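Local coordinates for angiogenin-1 (Salmo salar, PDB 7BFK), which probably cleaves RNA as a secreted endonuclease of the pancreatic ribonuclease family, at residues K43-L48 against V78-H83. Numbering follows the deposited sequence.
Sequences KNTFIL and VVICTH
Asn-44 with Cys-81 and Phe-46 with Val-79 form the two hydrogen-bonded pairs of an antiparallel strand pair in the curved sheet of the ribonuclease A fold. Each pair closes a two-bond ring: Phe-46 N gives an almost straight bond to Val-79 O (2.8 Å, 177°), Val-79 N answers to Phe-46 O, and Asn-44 and Cys-81 exchange bonds through N and O in the same way. Between and beyond these rings lie the non-hydrogen-bonded pairs Lys-43/Thr-82, Thr-45/Ile-80 and Ile-47/Val-78, where backbone CA-H...O contacts add to the pairing, as from Lys-43 CA to Cys-81 O (3.2 Å).

Apolar packing differs on the two faces. On the face of Lys-43, Thr-45 and Ile-80, the side chains of Lys-43 and Thr-45 each run alongside that of Ile-80: Thr-45 CG2 touches Ile-80 CG1 at 3.9 Å, while the lysine methylenes CG and CD lie along Ile-80 CG2. Thr-45 CG2 also meets Val-78 CB, at a slant. Bends at chi3 (58°) and chi4 then carry Lys-43 NZ away from the strand pair to a salt bridge with Asp-120, whose OD2 is also hydrogen-bonded to Thr-45 OG1.

The opposite face, turned to helix 24-32, carries the aromatic and sulfur groups. Beyond the last pair, Leu-48 CD1 crosses to Val-79 CG2 at 4.0 Å. Asn-44 ND2 sits 3.3 Å above the Phe-46 ring plane, offset toward the rim, and is hydrogen-bonded to Gln-13 O; Asn-44 OD1 is hydrogen-bonded to Lys-41 NZ. Cys-81 is disulfide-bonded to Cys-24, tying this strand pair to the start of the helix. Cys-81 SG makes an oblique sulfur-aromatic contact with the Phe-46 ring, lying 3.7 Å from Phe-46 CE1.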
# COMPACT_ATOMS: atom_id res chain seq x y z
N LYS A 43 3.43 -7.03 -6.81
CA LYS A 43 2.11 -6.50 -6.46
C LYS A 43 2.26 -5.26 -5.59
O LYS A 43 3.24 -5.18 -4.82
CB LYS A 43 1.30 -7.56 -5.70
CG LYS A 43 -0.12 -7.18 -5.35
CD LYS A 43 -0.92 -8.36 -4.83
CE LYS A 43 -0.30 -9.00 -3.60
NZ LYS A 43 -0.56 -8.19 -2.38
N ASN A 44 1.32 -4.34 -5.72
CA ASN A 44 1.21 -3.20 -4.79
C ASN A 44 -0.25 -2.82 -4.69
O ASN A 44 -0.91 -2.75 -5.72
CB ASN A 44 2.07 -2.01 -5.18
CG ASN A 44 2.25 -1.08 -4.00
OD1 ASN A 44 3.07 -1.38 -3.14
ND2 ASN A 44 1.54 0.04 -4.00
N THR A 45 -0.72 -2.62 -3.47
CA THR A 45 -2.11 -2.23 -3.14
C THR A 45 -2.13 -0.75 -2.69
O THR A 45 -1.36 -0.38 -1.75
CB THR A 45 -2.70 -3.18 -2.10
OG1 THR A 45 -2.46 -4.53 -2.52
CG2 THR A 45 -4.16 -2.94 -1.86
N PHE A 46 -3.00 0.02 -3.31
CA PHE A 46 -3.25 1.46 -3.03
C PHE A 46 -4.61 1.61 -2.35
O PHE A 46 -5.58 1.01 -2.80
CB PHE A 46 -3.20 2.26 -4.33
CG PHE A 46 -1.89 2.19 -5.07
CD1 PHE A 46 -1.66 1.18 -5.99
CD2 PHE A 46 -0.88 3.12 -4.83
CE1 PHE A 46 -0.45 1.10 -6.67
CE2 PHE A 46 0.33 3.03 -5.50
CZ PHE A 46 0.54 2.02 -6.41
N ILE A 47 -4.64 2.38 -1.25
CA ILE A 47 -5.88 2.70 -0.49
C ILE A 47 -6.41 4.05 -0.98
O ILE A 47 -5.65 5.02 -0.99
CB ILE A 47 -5.61 2.72 1.02
CG1 ILE A 47 -4.93 1.45 1.51
CG2 ILE A 47 -6.91 2.98 1.77
CD1 ILE A 47 -4.34 1.59 2.87
N LEU A 48 -7.68 4.10 -1.35
CA LEU A 48 -8.32 5.36 -1.81
C LEU A 48 -8.93 6.06 -0.60
O LEU A 48 -10.13 5.92 -0.39
CB LEU A 48 -9.37 5.04 -2.89
CG LEU A 48 -8.81 4.78 -4.29
CD1 LEU A 48 -7.88 3.58 -4.32
CD2 LEU A 48 -9.92 4.61 -5.32
N VAL A 78 -9.88 -0.02 -2.70
CA VAL A 78 -8.45 -0.25 -3.00
C VAL A 78 -8.31 -0.52 -4.49
O VAL A 78 -9.29 -0.92 -5.16
CB VAL A 78 -7.85 -1.40 -2.16
CG1 VAL A 78 -7.94 -1.12 -0.67
CG2 VAL A 78 -8.50 -2.74 -2.49
N VAL A 79 -7.12 -0.26 -4.99
CA VAL A 79 -6.67 -0.61 -6.35
C VAL A 79 -5.45 -1.50 -6.15
O VAL A 79 -4.53 -1.08 -5.43
CB VAL A 79 -6.35 0.61 -7.22
CG1 VAL A 79 -5.57 0.21 -8.46
CG2 VAL A 79 -7.63 1.38 -7.60
N ILE A 80 -5.46 -2.69 -6.76
CA ILE A 80 -4.36 -3.67 -6.71
C ILE A 80 -3.72 -3.72 -8.10
O ILE A 80 -4.45 -3.99 -9.10
CB ILE A 80 -4.88 -5.05 -6.26
CG1 ILE A 80 -5.61 -4.95 -4.91
CG2 ILE A 80 -3.75 -6.08 -6.19
CD1 ILE A 80 -6.62 -6.02 -4.69
N CYS A 81 -2.43 -3.42 -8.15
CA CYS A 81 -1.59 -3.53 -9.36
C CYS A 81 -0.79 -4.83 -9.25
O CYS A 81 0.04 -4.97 -8.31
CB CYS A 81 -0.70 -2.30 -9.52
SG CYS A 81 -1.66 -0.77 -9.62
N THR A 82 -1.06 -5.77 -10.15
CA THR A 82 -0.46 -7.12 -10.13
C THR A 82 0.40 -7.32 -11.37
O THR A 82 -0.07 -7.04 -12.49
CB THR A 82 -1.53 -8.22 -10.03
OG1 THR A 82 -2.42 -7.91 -8.94
CG2 THR A 82 -0.92 -9.59 -9.83
N HIS A 83 1.63 -7.75 -11.15
CA HIS A 83 2.61 -8.10 -12.21
C HIS A 83 2.04 -9.20 -13.11
O HIS A 83 1.47 -10.18 -12.57
CB HIS A 83 3.91 -8.55 -11.55
CG HIS A 83 4.82 -9.30 -12.46
ND1 HIS A 83 4.71 -10.67 -12.65
CD2 HIS A 83 5.90 -8.90 -13.17
CE1 HIS A 83 5.67 -11.07 -13.47
NE2 HIS A 83 6.41 -9.99 -13.80